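Local structure of transcriptional regulator (Rhodococcus jostii, 5CYV) at residues L43-E48 with A59-L64; R79-R84 with R103-D108. The protein probably binds DNA as a MarR-family transcriptional regulator of p-hydroxycinnamate metabolism, and binds p-coumaroyl-CoA. All coordinates share one frame; numbering follows the deposited sequence.

Contact 1: residues L43-E48 with A59-L64; sequences LVLACE and AATMGL
In the winged-helix DNA-binding part of this MarR-family fold, Leu45 on helix 37-47 meets Thr61 and Met62 in the last turn of helix 55-62. The nearest CA atoms, those of Leu45 and Thr61, are 8.7 Å apart, so the space between the helices is bridged by side chains alone. Leu45 and Thr61 reach for each other tip to tip. The leucine fork straddles the threonine methyl: CD1 and CD2 of Leu45 both lie 4.0 Å from Thr61 CG2, and CD1 also touches Thr61 CB. The threonine turns its methyl to this partner because CG2 stands anti to the backbone N (OG1 chi1 -62°), which leaves OG1 beside that N and able to hydrogen-bond to Gly57 O, one turn back in its own helix. Next along the chain, Met62 brings its CG methylene within 4.2 Å of Leu45 CD1. Helix 55-62 is the first helix of the helix-turn-helix, followed by the probable recognition helix 70-78, and the contact sets it against the preceding helix 37-47. Just past the touching residues the helix closes in a Schellman motif: Gly63 takes positive phi, and Leu64 N bonds to Ala59 O at 2.9 Å, with a weak bond from Gly63 N to Ala60 O. The second subunit reaches this place too: its Leu7 packs on Leu45 and its Phe13 on Thr61, while its Arg17 NE donates to Thr61 O. The Met62 side chain also packs on Arg38, Ser41 and Val42 of helix 37-47 and touches bound p-coumaroyl-CoA.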
loop_
_atom_site.group_PDB
_atom_site.type_symbol
_atom_site.label_atom_id
_atom_site.label_comp_id
_atom_site.label_asym_id
_atom_site.label_seq_id
_atom_site.Cartn_x
_atom_site.Cartn_y
_atom_site.Cartn_z
ATOM N N LEU B 43 -15.243 0.708 10.267
ATOM C CA LEU B 43 -15.977 1.681 11.099
ATOM C C LEU B 43 -16.311 2.939 10.273
ATOM O O LEU B 43 -17.458 3.453 10.303
ATOM C CB LEU B 43 -15.165 1.988 12.359
ATOM C CG LEU B 43 -15.869 3.023 13.247
ATOM C CD1 LEU B 43 -17.243 2.512 13.710
ATOM C CD2 LEU B 43 -14.998 3.299 14.480
ATOM N N VAL B 44 -15.327 3.455 9.518
ATOM C CA VAL B 44 -15.548 4.640 8.714
ATOM C C VAL B 44 -16.643 4.367 7.691
ATOM O O VAL B 44 -17.582 5.173 7.497
ATOM C CB VAL B 44 -14.271 5.028 8.036
ATOM C CG1 VAL B 44 -14.542 6.036 6.896
ATOM C CG2 VAL B 44 -13.347 5.631 9.089
ATOM N N LEU B 45 -16.574 3.193 7.061
ATOM C CA LEU B 45 -17.553 2.911 5.995
ATOM C C LEU B 45 -18.956 2.723 6.567
ATOM O O LEU B 45 -19.940 3.134 5.931
ATOM C CB LEU B 45 -17.122 1.672 5.172
ATOM C CG LEU B 45 -15.873 1.941 4.327
ATOM C CD1 LEU B 45 -15.290 0.620 3.832
ATOM C CD2 LEU B 45 -16.145 2.830 3.140
ATOM N N ALA B 46 -19.062 2.199 7.765
ATOM C CA ALA B 46 -20.368 2.093 8.409
ATOM C C ALA B 46 -20.912 3.477 8.747
ATOM O O ALA B 46 -22.101 3.728 8.576
ATOM C CB ALA B 46 -20.276 1.232 9.659
ATOM N N CYS B 47 -20.020 4.342 9.246
ATOM C CA CYS B 47 -20.496 5.674 9.684
ATOM C C CYS B 47 -20.989 6.522 8.505
ATOM O O CYS B 47 -21.778 7.452 8.691
ATOM C CB CYS B 47 -19.398 6.403 10.452
ATOM S SG CYS B 47 -19.125 5.705 12.112
ATOM N N GLU B 48 -20.461 6.250 7.301
ATOM C CA GLU B 48 -20.849 7.047 6.142
ATOM C C GLU B 48 -22.329 6.904 5.785
ATOM O O GLU B 48 -22.825 7.714 5.024
ATOM C CB GLU B 48 -20.014 6.685 4.920
ATOM C CG GLU B 48 -18.589 7.173 5.084
ATOM C CD GLU B 48 -17.641 6.701 3.959
ATOM O OE1 GLU B 48 -18.096 6.007 3.005
ATOM O OE2 GLU B 48 -16.428 7.077 4.060
ATOM N N ALA B 59 -16.462 -4.927 1.711
ATOM C CA ALA B 59 -15.437 -5.787 1.131
ATOM C C ALA B 59 -14.926 -5.245 -0.191
ATOM O O ALA B 59 -13.722 -5.194 -0.422
ATOM C CB ALA B 59 -16.002 -7.225 0.934
ATOM N N ALA B 60 -15.836 -4.786 -1.043
ATOM C CA ALA B 60 -15.507 -4.297 -2.379
ATOM C C ALA B 60 -14.685 -3.015 -2.236
ATOM O O ALA B 60 -13.685 -2.825 -2.960
ATOM C CB ALA B 60 -16.778 -4.034 -3.174
ATOM N N THR B 61 -15.066 -2.162 -1.283
ATOM C CA THR B 61 -14.288 -0.917 -1.118
ATOM C C THR B 61 -12.875 -1.203 -0.639
ATOM O O THR B 61 -11.919 -0.587 -1.105
ATOM C CB THR B 61 -14.985 0.051 -0.145
ATOM O OG1 THR B 61 -16.255 0.426 -0.683
ATOM C CG2 THR B 61 -14.158 1.322 0.071
ATOM N N MET B 62 -12.731 -2.196 0.232
ATOM C CA MET B 62 -11.425 -2.550 0.794
ATOM C C MET B 62 -10.645 -3.500 -0.093
ATOM O O MET B 62 -9.499 -3.810 0.233
ATOM C CB MET B 62 -11.617 -3.158 2.199
ATOM C CG MET B 62 -12.161 -2.106 3.148
ATOM S SD MET B 62 -12.498 -2.741 4.797
ATOM C CE MET B 62 -10.786 -3.135 5.412
ATOM N N GLY B 63 -11.217 -3.988 -1.194
ATOM C CA GLY B 63 -10.563 -4.984 -2.056
ATOM C C GLY B 63 -10.392 -6.337 -1.405
ATOM O O GLY B 63 -9.480 -7.067 -1.790
ATOM N N LEU B 64 -11.307 -6.714 -0.505
ATOM C CA LEU B 64 -11.185 -7.980 0.254
ATOM C C LEU B 64 -12.347 -8.871 -0.069
ATOM O O LEU B 64 -13.382 -8.399 -0.521
ATOM C CB LEU B 64 -11.133 -7.739 1.762
ATOM C CG LEU B 64 -9.911 -6.931 2.199
ATOM C CD1 LEU B 64 -10.076 -6.520 3.577
ATOM C CD2 LEU B 64 -8.610 -7.788 2.022
#

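Contact 2: residues R79-R84 with R103-D108; sequences RGLVVR and RRLRDD
The guanidinium of Arg79 is met by two leucines, Leu105 from across the contact and Leu81 from its own segment. Leu81 CD1 lies over one face, 3.8 Å above the plane and displaced toward the rim. Leu105 CD2 comes in at a slant to the same group, 3.7 Å from Arg79 NH2 and 4.1 Å from Arg79 CZ. The arginine chain bends at chi3 (68°) and runs at about a right angle to the Leu105 side chain, while its NH1 is hydrogen-bonded to Thr33 O. The two leucines also touch directly: CD2 of Leu105 approaches Leu81 CD1 to 3.5 Å and Leu81 CD2 to 3.9 Å, so this one methyl of Leu105 touches both Leu81 and Arg79. With its CG anti to the backbone N (chi1 -174°), Leu105 extends from helix 100-121 toward the chain that enters the wing. That entry begins at Gly80, whose positive phi belongs to the Schellman motif ending helix 70-78; Leu81 then pairs through its backbone with Thr99, and strand 82-87 follows. Leu76 of helix 70-78 also packs on Leu81, and Leu35 touches both Arg79 and Leu105. Arg104 carries a like charge in the neighbourhood, its NH2 6.6 Å from Arg79 NH2, but its NE is engaged in a salt bridge with Glu101. The contact across the two segments is therefore apolar: methyl against methyl between the leucines, and methyl against a flat cation at Arg79, where the charge would probably add some polarisation. NH1 and NH2 of Arg79 find hydrogen-bond partners outside the two segments, Thr33 O for NH1.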
loop_
_atom_site.group_PDB
_atom_site.type_symbol
_atom_site.label_atom_id
_atom_site.label_comp_id
_atom_site.label_asym_id
_atom_site.label_seq_id
_atom_site.Cartn_x
_atom_site.Cartn_y
_atom_site.Cartn_z
ATOM N N ARG B 79 -16.794 -4.319 20.861
ATOM C CA ARG B 79 -16.527 -3.050 21.523
ATOM C C ARG B 79 -17.712 -2.123 21.540
ATOM O O ARG B 79 -17.602 -0.996 22.042
ATOM C CB ARG B 79 -15.349 -2.322 20.847
ATOM C CG ARG B 79 -13.980 -2.937 21.099
ATOM C CD ARG B 79 -12.917 -2.093 20.416
ATOM N NE ARG B 79 -12.783 -0.776 21.057
ATOM C CZ ARG B 79 -11.937 0.173 20.609
ATOM N NH1 ARG B 79 -11.159 -0.056 19.582
ATOM N NH2 ARG B 79 -11.880 1.356 21.218
ATOM N N GLY B 80 -18.843 -2.554 20.978
ATOM C CA GLY B 80 -20.027 -1.705 21.018
ATOM C C GLY B 80 -19.975 -0.535 20.017
ATOM O O GLY B 80 -20.686 0.461 20.161
ATOM N N LEU B 81 -19.176 -0.700 18.990
ATOM C CA LEU B 81 -18.972 0.379 18.025
ATOM C C LEU B 81 -19.867 0.215 16.792
ATOM O O LEU B 81 -20.162 1.184 16.107
ATOM C CB LEU B 81 -17.505 0.432 17.566
ATOM C CG LEU B 81 -16.499 0.613 18.697
ATOM C CD1 LEU B 81 -15.064 0.479 18.190
ATOM C CD2 LEU B 81 -16.709 2.031 19.303
ATOM N N VAL B 82 -20.223 -1.034 16.462
ATOM C CA VAL B 82 -21.219 -1.269 15.397
ATOM C C VAL B 82 -22.148 -2.339 15.882
ATOM O O VAL B 82 -21.833 -3.067 16.846
ATOM C CB VAL B 82 -20.587 -1.730 14.037
ATOM C CG1 VAL B 82 -19.578 -0.736 13.500
ATOM C CG2 VAL B 82 -19.894 -3.132 14.151
ATOM N N VAL B 83 -23.300 -2.447 15.223
ATOM C CA VAL B 83 -24.267 -3.485 15.499
ATOM C C VAL B 83 -24.645 -4.128 14.169
ATOM O O VAL B 83 -24.775 -3.434 13.169
ATOM C CB VAL B 83 -25.547 -2.932 16.189
ATOM C CG1 VAL B 83 -26.596 -3.988 16.224
ATOM C CG2 VAL B 83 -25.228 -2.542 17.608
ATOM N N ARG B 84 -24.811 -5.434 14.156
ATOM C CA ARG B 84 -25.390 -6.068 12.981
ATOM C C ARG B 84 -26.893 -5.922 13.052
ATOM O O ARG B 84 -27.545 -6.444 14.002
ATOM C CB ARG B 84 -24.989 -7.535 12.914
ATOM C CG ARG B 84 -23.510 -7.767 12.650
ATOM C CD ARG B 84 -23.257 -9.270 12.470
ATOM N NE ARG B 84 -21.964 -9.548 11.822
ATOM C CZ ARG B 84 -20.856 -9.875 12.476
ATOM N NH1 ARG B 84 -20.881 -9.927 13.813
ATOM N NH2 ARG B 84 -19.732 -10.171 11.821
ATOM N N ARG B 103 -19.691 6.253 16.337
ATOM C CA ARG B 103 -19.569 7.525 15.605
ATOM C C ARG B 103 -18.613 8.438 16.345
ATOM O O ARG B 103 -17.803 9.165 15.709
ATOM C CB ARG B 103 -20.923 8.202 15.393
ATOM C CG ARG B 103 -21.828 7.417 14.470
ATOM C CD ARG B 103 -23.167 8.144 14.185
ATOM N NE ARG B 103 -23.973 7.264 13.298
ATOM C CZ ARG B 103 -23.782 7.167 11.975
ATOM N NH1 ARG B 103 -22.871 7.939 11.355
ATOM N NH2 ARG B 103 -24.531 6.330 11.273
ATOM N N ARG B 104 -18.678 8.427 17.674
ATOM C CA ARG B 104 -17.784 9.309 18.434
ATOM C C ARG B 104 -16.313 8.869 18.241
ATOM O O ARG B 104 -15.409 9.705 18.045
ATOM C CB ARG B 104 -18.181 9.310 19.916
ATOM C CG ARG B 104 -17.145 9.910 20.848
ATOM C CD ARG B 104 -17.042 9.182 22.209
ATOM N NE ARG B 104 -15.900 8.261 22.228
ATOM C CZ ARG B 104 -14.611 8.618 22.206
ATOM N NH1 ARG B 104 -14.243 9.900 22.176
ATOM N NH2 ARG B 104 -13.677 7.673 22.218
ATOM N N LEU B 105 -16.058 7.562 18.245
ATOM C CA LEU B 105 -14.700 7.063 18.052
ATOM C C LEU B 105 -14.247 7.312 16.633
ATOM O O LEU B 105 -13.080 7.637 16.386
ATOM C CB LEU B 105 -14.636 5.565 18.389
ATOM C CG LEU B 105 -13.214 5.020 18.338
ATOM C CD1 LEU B 105 -12.358 5.648 19.426
ATOM C CD2 LEU B 105 -13.213 3.466 18.436
ATOM N N ARG B 106 -15.182 7.201 15.700
ATOM C CA ARG B 106 -14.813 7.408 14.312
ATOM C C ARG B 106 -14.409 8.861 14.097
ATOM O O ARG B 106 -13.468 9.145 13.356
ATOM C CB ARG B 106 -15.973 7.040 13.385
ATOM C CG ARG B 106 -15.866 7.634 11.991
ATOM C CD ARG B 106 -17.163 8.308 11.575
ATOM N NE ARG B 106 -17.041 8.984 10.287
ATOM C CZ ARG B 106 -16.591 10.226 10.135
ATOM N NH1 ARG B 106 -16.220 10.933 11.194
ATOM N NH2 ARG B 106 -16.515 10.761 8.925
ATOM N N ASP B 107 -15.027 9.801 14.807
ATOM C CA ASP B 107 -14.642 11.200 14.666
ATOM C C ASP B 107 -13.223 11.410 15.240
ATOM O O ASP B 107 -12.426 12.142 14.652
ATOM C CB ASP B 107 -15.635 12.099 15.388
ATOM C CG ASP B 107 -16.898 12.268 14.603
ATOM O OD1 ASP B 107 -16.924 11.889 13.410
ATOM O OD2 ASP B 107 -17.852 12.789 15.172
ATOM N N ASP B 108 -12.956 10.818 16.391
ATOM C CA ASP B 108 -11.627 10.904 17.024
ATOM C C ASP B 108 -10.566 10.270 16.122
ATOM O O ASP B 108 -9.507 10.841 15.848
ATOM C CB ASP B 108 -11.689 10.222 18.371
ATOM C CG ASP B 108 -10.357 10.188 19.048
ATOM O OD1 ASP B 108 -10.013 11.197 19.748
ATOM O OD2 ASP B 108 -9.661 9.151 18.889
#

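Overall arrangement
From the N terminus, the chain runs through helix 37-47 and a short connection into helix 55-62, where contact 1 closes the first loop. It then passes the probable recognition helix 70-78 and the two-stranded wing before helix 100-121 returns to the start of the wing, closing the second, longer loop at contact 2. The loops follow one another in series, neither enclosing nor crossing the other. Their centres lie 14 Å apart, yet they meet through helix 37-47: Cys47 O is probably hydrogen-bonded to Arg103 NH1, and Leu43 packs against Val82. Helix 37-47 thus joins the helix-turn-helix, the wing and helix 100-121.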